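Local structure of putative alkaline phosphatase (4F1V) at residues S110-C115 with S119-T124; R154-K159 with G165-T170; G127-G132 with V229-A234; M195-L198 with G203-T206. The protein binds phosphate with high affinity in the periplasm and probably delivers it to an ABC transporter for import into the cell. All blocks are in the same frame, centred on the assembly; numbering follows the deposited sequence.

Contact 1 (S110-C115 with S119-T124)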
loop_
_atom_site.group_PDB
_atom_site.type_symbol
_atom_site.label_atom_id
_atom_site.label_comp_id
_atom_site.label_asym_id
_atom_site.label_seq_id
_atom_site.Cartn_x
_atom_site.Cartn_y
_atom_site.Cartn_z
ATOM N N SER A 110 10.098 -4.454 -20.341
ATOM C CA SER A 110 10.650 -5.649 -19.704
ATOM C C SER A 110 10.978 -5.290 -18.231
ATOM O O SER A 110 11.137 -4.119 -17.903
ATOM C CB SER A 110 11.879 -6.165 -20.413
ATOM O OG SER A 110 12.933 -5.249 -20.231
ATOM N N VAL A 111 11.078 -6.303 -17.392
ATOM C CA VAL A 111 11.511 -6.032 -16.018
ATOM C C VAL A 111 12.867 -5.373 -15.986
ATOM O O VAL A 111 13.106 -4.401 -15.232
ATOM C CB VAL A 111 11.429 -7.318 -15.178
ATOM C CG1 VAL A 111 12.113 -7.136 -13.822
ATOM C CG2 VAL A 111 9.973 -7.734 -15.011
ATOM N N GLN A 112 13.795 -5.820 -16.843
ATOM C CA GLN A 112 15.100 -5.184 -16.853
ATOM C C GLN A 112 15.067 -3.752 -17.333
ATOM O O GLN A 112 15.801 -2.898 -16.843
ATOM C CB GLN A 112 16.113 -6.046 -17.611
ATOM C CG GLN A 112 16.472 -7.324 -16.892
ATOM C CD GLN A 112 16.916 -7.099 -15.477
ATOM O OE1 GLN A 112 17.861 -6.332 -15.239
ATOM N NE2 GLN A 112 16.237 -7.672 -14.500
ATOM N N GLU A 113 14.159 -3.439 -18.311
ATOM C CA GLU A 113 14.021 -2.048 -18.702
ATOM C C GLU A 113 13.451 -1.199 -17.539
ATOM O O GLU A 113 13.870 -0.063 -17.340
ATOM C CB GLU A 113 13.081 -1.891 -19.915
ATOM C CG GLU A 113 13.776 -2.285 -21.238
ATOM C CD GLU A 113 12.796 -2.401 -22.422
ATOM O OE1 GLU A 113 13.290 -2.372 -23.579
ATOM O OE2 GLU A 113 11.571 -2.568 -22.164
ATOM N N LEU A 114 12.458 -1.691 -16.818
ATOM C CA LEU A 114 11.931 -1.006 -15.654
ATOM C C LEU A 114 13.078 -0.690 -14.664
ATOM O O LEU A 114 13.219 0.438 -14.183
ATOM C CB LEU A 114 10.856 -1.867 -14.993
ATOM C CG LEU A 114 10.249 -1.281 -13.694
ATOM C CD1 LEU A 114 9.160 -0.290 -13.962
ATOM C CD2 LEU A 114 9.695 -2.406 -12.818
ATOM N N CYS A 115 13.862 -1.717 -14.366
ATOM C CA CYS A 115 15.032 -1.523 -13.490
ATOM C C CYS A 115 15.946 -0.388 -14.007
ATOM O O CYS A 115 16.373 0.433 -13.211
ATOM C CB CYS A 115 15.810 -2.822 -13.425
ATOM S SG CYS A 115 14.918 -4.174 -12.566
ATOM N N SER A 119 16.833 3.142 -12.177
ATOM C CA SER A 119 18.215 3.302 -11.758
ATOM C C SER A 119 18.911 4.498 -12.489
ATOM O O SER A 119 20.014 4.853 -12.112
ATOM C CB SER A 119 19.047 2.072 -11.998
ATOM O OG SER A 119 19.306 1.957 -13.382
ATOM N N GLY A 120 18.305 4.961 -13.561
ATOM C CA GLY A 120 18.889 5.992 -14.443
ATOM C C GLY A 120 19.760 5.402 -15.569
ATOM O O GLY A 120 20.202 6.212 -16.415
ATOM N N ARG A 121 19.959 4.105 -15.644
ATOM C CA ARG A 121 20.724 3.497 -16.740
ATOM C C ARG A 121 20.088 3.755 -18.105
ATOM O O ARG A 121 20.785 3.984 -19.087
ATOM C CB ARG A 121 20.856 1.997 -16.465
ATOM C CG ARG A 121 21.464 1.171 -17.605
ATOM C CD ARG A 121 21.710 -0.247 -17.192
ATOM N NE ARG A 121 20.526 -0.941 -16.682
ATOM C CZ ARG A 121 19.654 -1.580 -17.425
ATOM N NH1 ARG A 121 19.710 -1.566 -18.772
ATOM N NH2 ARG A 121 18.666 -2.242 -16.836
ATOM N N ILE A 122 18.771 3.659 -18.157
ATOM C CA ILE A 122 17.995 3.937 -19.365
ATOM C C ILE A 122 17.311 5.275 -19.122
ATOM O O ILE A 122 16.483 5.424 -18.219
ATOM C CB ILE A 122 16.947 2.873 -19.644
ATOM C CG1 ILE A 122 17.654 1.535 -19.897
ATOM C CG2 ILE A 122 16.064 3.272 -20.853
ATOM C CD1 ILE A 122 16.660 0.394 -20.020
ATOM N N ASN A 123 17.714 6.311 -19.894
ATOM C CA ASN A 123 17.272 7.666 -19.653
ATOM C C ASN A 123 16.697 8.314 -20.904
ATOM O O ASN A 123 16.488 9.550 -20.896
ATOM C CB ASN A 123 18.350 8.504 -18.966
ATOM C CG ASN A 123 19.599 8.630 -19.809
ATOM O OD1 ASN A 123 19.542 8.471 -21.019
ATOM N ND2 ASN A 123 20.718 8.990 -19.201
ATOM N N THR A 124 16.431 7.545 -21.944
ATOM C CA THR A 124 15.808 8.001 -23.187
ATOM C C THR A 124 14.709 7.058 -23.550
ATOM O O THR A 124 14.763 5.826 -23.303
ATOM C CB THR A 124 16.787 8.098 -24.363
ATOM O OG1 THR A 124 17.269 6.811 -24.684
ATOM C CG2 THR A 124 17.941 9.061 -24.060
#
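R121, in the loop after helix 111-119, reaches back alongside the helix so that NH2 lies 2.9 Å from Q112 O. The bond is weak, its N-H...O angle being only 123°, although the carbonyl oxygen stands at the edge of the guanidinium, near its plane. The side chain leaves the backbone with CG anti to N and turns at chi3 (56°), which folds the flat group back toward the helix. Beside it I122 packs its tip against the same helix, CD1 touching E113 CA at 3.8 Å and E113 CG at 4.1 Å. The backbones are linked by S119 N, which donates to C115 O at 2.9 Å.

A second shell sets these groups in place. R121 NE forms a salt bridge with E163, whose carboxylate also takes a hydrogen bond with S119 OG. That hydroxyl accepts from R121 N at 3.2 Å as well, giving an ST turn just where G120, with positive phi, leaves the helical conformation. At the other end S110 and E113 make a capping box: E113 N donates to S110 OG at 2.9 Å, and S110 N donates to E113 OE2 at 3.0 Å. The same carboxylate carries a salt bridge to K231, which would be expected to keep it charged.

The N-terminal end of helix 111-119 is thus closed by the capping box, and the ST turn follows at its other end. C115 is tied by a disulfide to C160, just past helix 147-159, against which V111 and L114 pack, while the chain beyond T124 goes on to strand 138-142.

Contact 2 (R154-K159 with G165-T170)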
loop_
_atom_site.group_PDB
_atom_site.type_symbol
_atom_site.label_atom_id
_atom_site.label_comp_id
_atom_site.label_asym_id
_atom_site.label_seq_id
_atom_site.Cartn_x
_atom_site.Cartn_y
_atom_site.Cartn_z
ATOM N N ARG A 154 10.270 -3.044 -2.909
ATOM C CA ARG A 154 10.344 -4.507 -2.717
ATOM C C ARG A 154 10.568 -5.205 -4.043
ATOM O O ARG A 154 11.343 -6.179 -4.155
ATOM C CB ARG A 154 9.086 -5.032 -2.011
ATOM C CG ARG A 154 9.051 -4.648 -0.515
ATOM C CD ARG A 154 7.846 -5.306 0.195
ATOM N NE ARG A 154 7.647 -4.865 1.541
ATOM C CZ ARG A 154 8.465 -5.095 2.576
ATOM N NH1 ARG A 154 9.460 -5.941 2.454
ATOM N NH2 ARG A 154 8.165 -4.524 3.759
ATOM N N PHE A 155 9.838 -4.765 -5.091
ATOM C CA PHE A 155 9.919 -5.422 -6.410
ATOM C C PHE A 155 11.311 -5.166 -7.018
ATOM O O PHE A 155 12.001 -6.076 -7.501
ATOM C CB PHE A 155 8.801 -4.920 -7.324
ATOM C CG PHE A 155 8.824 -5.595 -8.666
ATOM C CD1 PHE A 155 8.298 -6.874 -8.793
ATOM C CD2 PHE A 155 9.335 -5.020 -9.815
ATOM C CE1 PHE A 155 8.275 -7.544 -10.005
ATOM C CE2 PHE A 155 9.341 -5.678 -11.045
ATOM C CZ PHE A 155 8.805 -6.934 -11.129
ATOM N N LEU A 156 11.771 -3.898 -6.996
ATOM C CA LEU A 156 13.079 -3.573 -7.550
ATOM C C LEU A 156 14.187 -4.342 -6.800
ATOM O O LEU A 156 15.139 -4.848 -7.410
ATOM C CB LEU A 156 13.330 -2.072 -7.483
ATOM C CG LEU A 156 12.328 -1.180 -8.219
ATOM C CD1 LEU A 156 12.725 0.278 -8.002
ATOM C CD2 LEU A 156 12.219 -1.513 -9.706
ATOM N N ASN A 157 14.066 -4.433 -5.465
ATOM C CA ASN A 157 15.041 -5.141 -4.658
ATOM C C ASN A 157 15.117 -6.630 -5.095
ATOM O O ASN A 157 16.189 -7.224 -5.119
ATOM C CB ASN A 157 14.678 -4.985 -3.175
ATOM C CG ASN A 157 15.478 -5.882 -2.280
ATOM O OD1 ASN A 157 15.035 -6.975 -1.911
ATOM N ND2 ASN A 157 16.670 -5.434 -1.883
ATOM N N ALA A 158 13.967 -7.206 -5.414
ATOM C CA ALA A 158 13.893 -8.605 -5.750
ATOM C C ALA A 158 14.349 -8.936 -7.190
ATOM O O ALA A 158 14.769 -10.051 -7.452
ATOM C CB ALA A 158 12.478 -9.119 -5.581
ATOM N N LYS A 159 14.285 -7.941 -8.118
ATOM C CA LYS A 159 14.426 -8.206 -9.539
ATOM C C LYS A 159 15.590 -7.562 -10.220
ATOM O O LYS A 159 16.050 -7.962 -11.288
ATOM C CB LYS A 159 13.114 -7.796 -10.286
ATOM C CG LYS A 159 11.900 -8.641 -9.900
ATOM C CD LYS A 159 11.956 -10.083 -10.329
ATOM C CE LYS A 159 10.760 -10.853 -9.946
ATOM N NZ LYS A 159 10.796 -12.216 -10.554
ATOM N N GLY A 165 24.909 -1.004 -8.962
ATOM C CA GLY A 165 24.379 -0.776 -7.629
ATOM C C GLY A 165 23.117 -1.594 -7.481
ATOM O O GLY A 165 22.715 -2.332 -8.344
ATOM N N ASN A 166 22.466 -1.305 -6.016
ATOM C CA ASN A 166 21.373 -2.068 -5.530
ATOM C C ASN A 166 20.215 -1.209 -5.062
ATOM O O ASN A 166 20.449 -0.197 -4.453
ATOM C CB ASN A 166 21.798 -2.941 -4.296
ATOM C CG ASN A 166 22.981 -3.818 -4.568
ATOM O OD1 ASN A 166 22.993 -4.433 -5.584
ATOM N ND2 ASN A 166 23.998 -3.801 -3.718
ATOM N N PHE A 167 18.968 -1.673 -5.295
ATOM C CA PHE A 167 17.844 -1.010 -4.656
ATOM C C PHE A 167 17.532 -1.627 -3.281
ATOM O O PHE A 167 17.296 -2.831 -3.188
ATOM C CB PHE A 167 16.548 -1.133 -5.501
ATOM C CG PHE A 167 16.580 -0.411 -6.830
ATOM C CD1 PHE A 167 16.223 0.952 -6.862
ATOM C CD2 PHE A 167 16.952 -1.014 -8.014
ATOM C CE1 PHE A 167 16.208 1.590 -8.067
ATOM C CE2 PHE A 167 16.908 -0.356 -9.228
ATOM C CZ PHE A 167 16.558 0.987 -9.261
ATOM N N ALA A 168 17.491 -0.817 -2.267
ATOM C CA ALA A 168 17.061 -1.180 -0.908
ATOM C C ALA A 168 15.543 -1.012 -0.835
ATOM O O ALA A 168 14.939 -0.099 -1.405
ATOM C CB ALA A 168 17.746 -0.270 0.117
ATOM N N VAL A 169 14.912 -1.890 -0.021
ATOM C CA VAL A 169 13.552 -1.683 0.404
ATOM C C VAL A 169 13.457 -0.499 1.328
ATOM O O VAL A 169 14.194 -0.433 2.338
ATOM C CB VAL A 169 12.985 -2.925 1.095
ATOM C CG1 VAL A 169 11.528 -2.660 1.499
ATOM C CG2 VAL A 169 13.108 -4.145 0.187
ATOM N N THR A 170 12.625 0.490 1.028
ATOM C CA THR A 170 12.536 1.718 1.808
ATOM C C THR A 170 11.169 2.357 1.563
ATOM O O THR A 170 10.492 2.059 0.590
ATOM C CB THR A 170 13.684 2.683 1.431
ATOM O OG1 THR A 170 13.618 3.818 2.249
ATOM C CG2 THR A 170 13.696 3.052 -0.055
#
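N157 lies against the chain from F167 to V169, and each atom of its side chain finds something there. CB meets V169 CG2 at 3.8 Å and lies 3.4 Å from F167 O. With CG anti to the backbone N (chi1 170°), the amide is carried along the same surface, and CG too rests on V169 CG2. OD1 approaches this methyl more loosely, at 4.0 Å. ND2, at the tip, donates to F167 O at 3.0 Å; the bond is nearly straight, 165° at the hydrogen, with the donor in the carbonyl plane and the oxygen almost in the amide plane. This fixes the rotation of the N157 amide.

This is the far end of helix 147-159, whose first residues G147 and T148 belong to the phosphate pocket; after the helix the chain turns back along it, extended, on its way to strand 186-188 in the alpha/beta lobe. The preceding residue, L156, sits over a face of the F167 ring. Its CD1 makes a CH-pi contact 3.9 Å from the centroid, and CB touches F167 CG at 3.7 Å. The F167 ring also meets that of F177. About one turn before N157, R154 CG touches V169 CG1 at 3.8 Å. In the conformer described, this methyl lies over one face of the R154 guanidinium, toward its rim; NH2 of R154 forms a salt bridge with E150.

Contact 3 (G127-G132 with V229-A234)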
loop_
_atom_site.group_PDB
_atom_site.type_symbol
_atom_site.label_atom_id
_atom_site.label_comp_id
_atom_site.label_asym_id
_atom_site.label_seq_id
_atom_site.Cartn_x
_atom_site.Cartn_y
_atom_site.Cartn_z
ATOM N N GLY A 127 15.519 4.068 -25.603
ATOM C CA GLY A 127 16.111 2.957 -24.904
ATOM C C GLY A 127 15.117 1.932 -24.364
ATOM O O GLY A 127 15.538 0.949 -23.768
ATOM N N ILE A 128 13.833 2.148 -24.569
ATOM C CA ILE A 128 12.758 1.185 -24.308
ATOM C C ILE A 128 12.420 0.589 -25.654
ATOM O O ILE A 128 11.999 1.305 -26.568
ATOM C CB ILE A 128 11.576 1.854 -23.616
ATOM C CG1 ILE A 128 11.937 2.460 -22.254
ATOM C CG2 ILE A 128 10.435 0.838 -23.521
ATOM C CD1 ILE A 128 10.877 3.383 -21.686
ATOM N N SER A 129 12.607 -0.727 -25.829
ATOM C CA SER A 129 12.433 -1.287 -27.135
ATOM C C SER A 129 10.983 -1.235 -27.566
ATOM O O SER A 129 10.032 -1.386 -26.785
ATOM C CB SER A 129 12.976 -2.713 -27.189
ATOM O OG SER A 129 12.196 -3.585 -26.414
ATOM N N GLY A 130 10.779 -0.982 -28.895
ATOM C CA GLY A 130 9.443 -0.959 -29.450
ATOM C C GLY A 130 8.563 0.206 -28.979
ATOM O O GLY A 130 7.363 0.122 -29.134
ATOM N N SER A 131 9.135 1.246 -28.406
ATOM C CA SER A 131 8.326 2.306 -27.758
ATOM C C SER A 131 7.680 3.283 -28.723
ATOM O O SER A 131 6.762 3.997 -28.321
ATOM C CB SER A 131 9.155 3.052 -26.712
ATOM O OG SER A 131 10.058 3.870 -27.415
ATOM N N GLY A 132 8.235 3.420 -29.920
ATOM C CA GLY A 132 7.846 4.415 -30.854
ATOM C C GLY A 132 8.163 5.821 -30.467
ATOM O O GLY A 132 7.773 6.781 -31.153
ATOM N N VAL A 229 3.958 -4.305 -18.176
ATOM C CA VAL A 229 5.194 -4.808 -17.621
ATOM C C VAL A 229 5.240 -6.311 -17.827
ATOM O O VAL A 229 4.257 -7.008 -17.600
ATOM C CB VAL A 229 5.371 -4.444 -16.101
ATOM C CG1 VAL A 229 6.667 -4.994 -15.567
ATOM C CG2 VAL A 229 5.281 -2.942 -15.892
ATOM N N GLY A 230 6.435 -6.778 -18.269
ATOM C CA GLY A 230 6.666 -8.210 -18.433
ATOM C C GLY A 230 7.106 -8.646 -19.831
ATOM O O GLY A 230 7.255 -9.826 -20.079
ATOM N N LYS A 231 7.360 -7.707 -20.749
ATOM C CA LYS A 231 7.876 -8.008 -22.083
ATOM C C LYS A 231 9.095 -8.900 -21.959
ATOM O O LYS A 231 9.985 -8.659 -21.149
ATOM C CB LYS A 231 8.270 -6.710 -22.773
ATOM C CG LYS A 231 8.870 -6.839 -24.185
ATOM C CD LYS A 231 9.145 -5.417 -24.846
ATOM C CE LYS A 231 10.224 -4.689 -24.078
ATOM N NZ LYS A 231 10.257 -3.276 -24.418
ATOM N N ASN A 232 9.213 -9.854 -22.871
ATOM C CA ASN A 232 10.444 -10.584 -23.178
ATOM C C ASN A 232 10.487 -10.807 -24.752
ATOM O O ASN A 232 9.777 -11.647 -25.330
ATOM C CB ASN A 232 10.469 -11.879 -22.484
ATOM C CG ASN A 232 11.746 -12.627 -22.732
ATOM O OD1 ASN A 232 12.416 -12.389 -23.736
ATOM N ND2 ASN A 232 12.015 -13.604 -21.848
ATOM N N VAL A 233 11.271 -9.946 -25.417
ATOM C CA VAL A 233 11.376 -9.995 -26.868
ATOM C C VAL A 233 11.888 -11.319 -27.422
ATOM O O VAL A 233 11.360 -11.849 -28.448
ATOM C CB VAL A 233 12.174 -8.784 -27.474
ATOM C CG1 VAL A 233 12.259 -8.873 -29.010
ATOM C CG2 VAL A 233 11.570 -7.454 -27.039
ATOM N N ALA A 234 12.850 -11.874 -26.689
ATOM C CA ALA A 234 13.452 -13.097 -27.130
ATOM C C ALA A 234 12.478 -14.231 -27.211
ATOM O O ALA A 234 12.669 -15.128 -28.077
ATOM C CB ALA A 234 14.597 -13.454 -26.199
#
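K231 brings the end of its side chain, bent at chi3, onto S129, the last two atoms doing the overlapping: CE passes 3.3 Å from S129 OG, and NZ ends within bonding distance of both the hydroxyl and the carbonyl oxygen of the same residue. NZ donates to S129 OG at 2.8 Å and to S129 O at 3.0 Å, a two-pronged grip on one serine. The carbonyl is met off its axis, the C=O...N angle being 121° and the donor tilted 29° from the carbonyl plane. The hydroxyl is ready for it because S129 OG lies between its own backbone N and carbonyl carbon (chi1 68°). V233 CG2 comes to 4.0 Å of S129 OG from a direction roughly at right angles to the lysine, and I128 CG2 lies 4.2 Å from K231 NZ.

The lysine has further partners outside the two loops. NZ forms a salt bridge with E113 OE2 and donates to D108 O, while the other carboxylate oxygen of E113 accepts from S129 N. Lysine and serine are therefore held by one glutamate, and the carboxylate of E113 probably compensates much of the charge of the ammonium. K231 is modelled in two conformers, and this network belongs to one of them.

Across 97 residues of sequence, the contact joins the loop that leaves strand 228-229 to the loop leading to strand 138-142. The gripped residue is the second of a type II beta turn, I128 to S131, with G130 in the third position at the positive phi characteristic of that turn.

Contact 4 (M195-L198 with G203-T206)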
loop_
_atom_site.group_PDB
_atom_site.type_symbol
_atom_site.label_atom_id
_atom_site.label_comp_id
_atom_site.label_asym_id
_atom_site.label_seq_id
_atom_site.Cartn_x
_atom_site.Cartn_y
_atom_site.Cartn_z
ATOM N N MET A 195 0.949 12.582 -9.562
ATOM C CA MET A 195 0.238 12.626 -10.856
ATOM C C MET A 195 0.206 14.022 -11.444
ATOM O O MET A 195 0.290 14.191 -12.681
ATOM C CB MET A 195 -1.128 12.017 -10.732
ATOM C CG MET A 195 -1.141 10.532 -10.495
ATOM S SD MET A 195 -0.267 9.523 -11.743
ATOM C CE MET A 195 -1.287 9.755 -13.179
ATOM N N THR A 196 0.049 15.055 -10.598
ATOM C CA THR A 196 0.119 16.427 -11.078
ATOM C C THR A 196 1.470 16.747 -11.702
ATOM O O THR A 196 1.591 17.321 -12.780
ATOM C CB THR A 196 -0.237 17.405 -9.911
ATOM O OG1 THR A 196 -1.594 17.155 -9.559
ATOM C CG2 THR A 196 0.024 18.852 -10.272
ATOM N N ALA A 197 2.546 16.304 -11.013
ATOM C CA ALA A 197 3.883 16.525 -11.539
ATOM C C ALA A 197 4.114 15.726 -12.832
ATOM O O ALA A 197 4.821 16.211 -13.737
ATOM C CB ALA A 197 4.947 16.149 -10.474
ATOM N N LEU A 198 3.563 14.527 -12.953
ATOM C CA LEU A 198 3.754 13.749 -14.163
ATOM C C LEU A 198 3.380 14.567 -15.418
ATOM O O LEU A 198 3.997 14.480 -16.472
ATOM C CB LEU A 198 2.923 12.463 -14.056
ATOM C CG LEU A 198 3.296 11.313 -14.964
ATOM C CD1 LEU A 198 4.597 10.639 -14.512
ATOM C CD2 LEU A 198 2.158 10.269 -14.966
ATOM N N GLY A 203 7.583 13.567 -21.138
ATOM C CA GLY A 203 8.464 12.449 -21.023
ATOM C C GLY A 203 8.674 11.892 -19.601
ATOM O O GLY A 203 9.692 11.241 -19.356
ATOM N N ARG A 204 7.714 12.129 -18.715
ATOM C CA ARG A 204 7.809 11.727 -17.306
ATOM C C ARG A 204 7.225 10.374 -17.076
ATOM O O ARG A 204 6.283 9.943 -17.771
ATOM C CB ARG A 204 7.170 12.825 -16.408
ATOM C CG ARG A 204 7.983 14.103 -16.416
ATOM C CD ARG A 204 7.409 15.178 -15.532
ATOM N NE ARG A 204 8.307 16.355 -15.604
ATOM C CZ ARG A 204 8.299 17.332 -14.707
ATOM N NH1 ARG A 204 7.413 17.431 -13.757
ATOM N NH2 ARG A 204 9.221 18.246 -14.820
ATOM N N ILE A 205 7.725 9.669 -16.067
ATOM C CA ILE A 205 7.277 8.319 -15.721
ATOM C C ILE A 205 7.346 8.177 -14.181
ATOM O O ILE A 205 8.187 8.794 -13.541
ATOM C CB ILE A 205 8.175 7.228 -16.426
ATOM C CG1 ILE A 205 7.584 5.829 -16.262
ATOM C CG2 ILE A 205 9.628 7.317 -15.994
ATOM C CD1 ILE A 205 8.140 4.881 -17.326
ATOM N N THR A 206 6.492 7.339 -13.616
ATOM C CA THR A 206 6.499 7.117 -12.152
ATOM C C THR A 206 5.908 5.732 -11.841
ATOM O O THR A 206 5.561 4.974 -12.743
ATOM C CB THR A 206 5.735 8.259 -11.438
ATOM O OG1 THR A 206 6.014 8.233 -10.035
ATOM C CG2 THR A 206 4.257 8.170 -11.627
#
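A197 O, in the last turn of helix 190-198, accepts a hydrogen bond from R204 NH1 at 2.9 Å. It spans a beta-alpha-beta crossover: strand 186-188, helix 190-198 and strand 204-205 follow one another, and the two strands run parallel in the mixed sheet with strand 138-142 between them. The strand bearing R204 opens with a G1 beta bulge, G203 and R204 both facing N100, and G203 supplies the positive phi that this bulge uses.

The arginine gets from strand to helix by running fully extended from CG to NE, with CG anti to the carbonyl carbon (chi1 -68°). Along the way its methylenes lie alongside the end of the helix: CB touches L198 O at 3.6 Å, and CD comes to 3.3 Å of A197 O. At the tip the bond is moderately straight, 152° at the hydrogen, with the oxygen 18° out of the guanidinium plane. A positive group placed beside the carbonyls that close a helix should be electrostatically favourable. The next of them, L198 O, accepts from N100 ND2, so the bulge partner of R204 also holds the helix end.

L198 packs between helix and strand. In the conformer described its CD1 lies over the strand backbone, 3.6 Å from I205 N, and also meets R204 CB at 3.9 Å. T206 closes the contact from the strand side: OG1 is hydrogen-bonded to V140 O, while its other branch turns to the helix, CG2 lying 3.8 Å from L198 CD1.

Overall arrangement
All four contacts belong to the lobe of the Venus flytrap built round the mixed sheet with strand 138-142. Contact 1 is the hub: its centre is about 13 Å from that of contact 2 and 11 Å from that of contact 3. It meets contact 2 through Q112 NE2 to K159 O (3.2 Å) and through S119 N against F167 CZ (3.6 Å), and contact 3 through E113 OE2 to K231 NZ (2.7 Å). Contact 4 touches none of the others, its nearest atoms being about 5 Å from contact 3 and 6 Å from contact 1. The T206 and R154 side chains lie about 10 and 12 Å from the bound phosphate, outside its pocket.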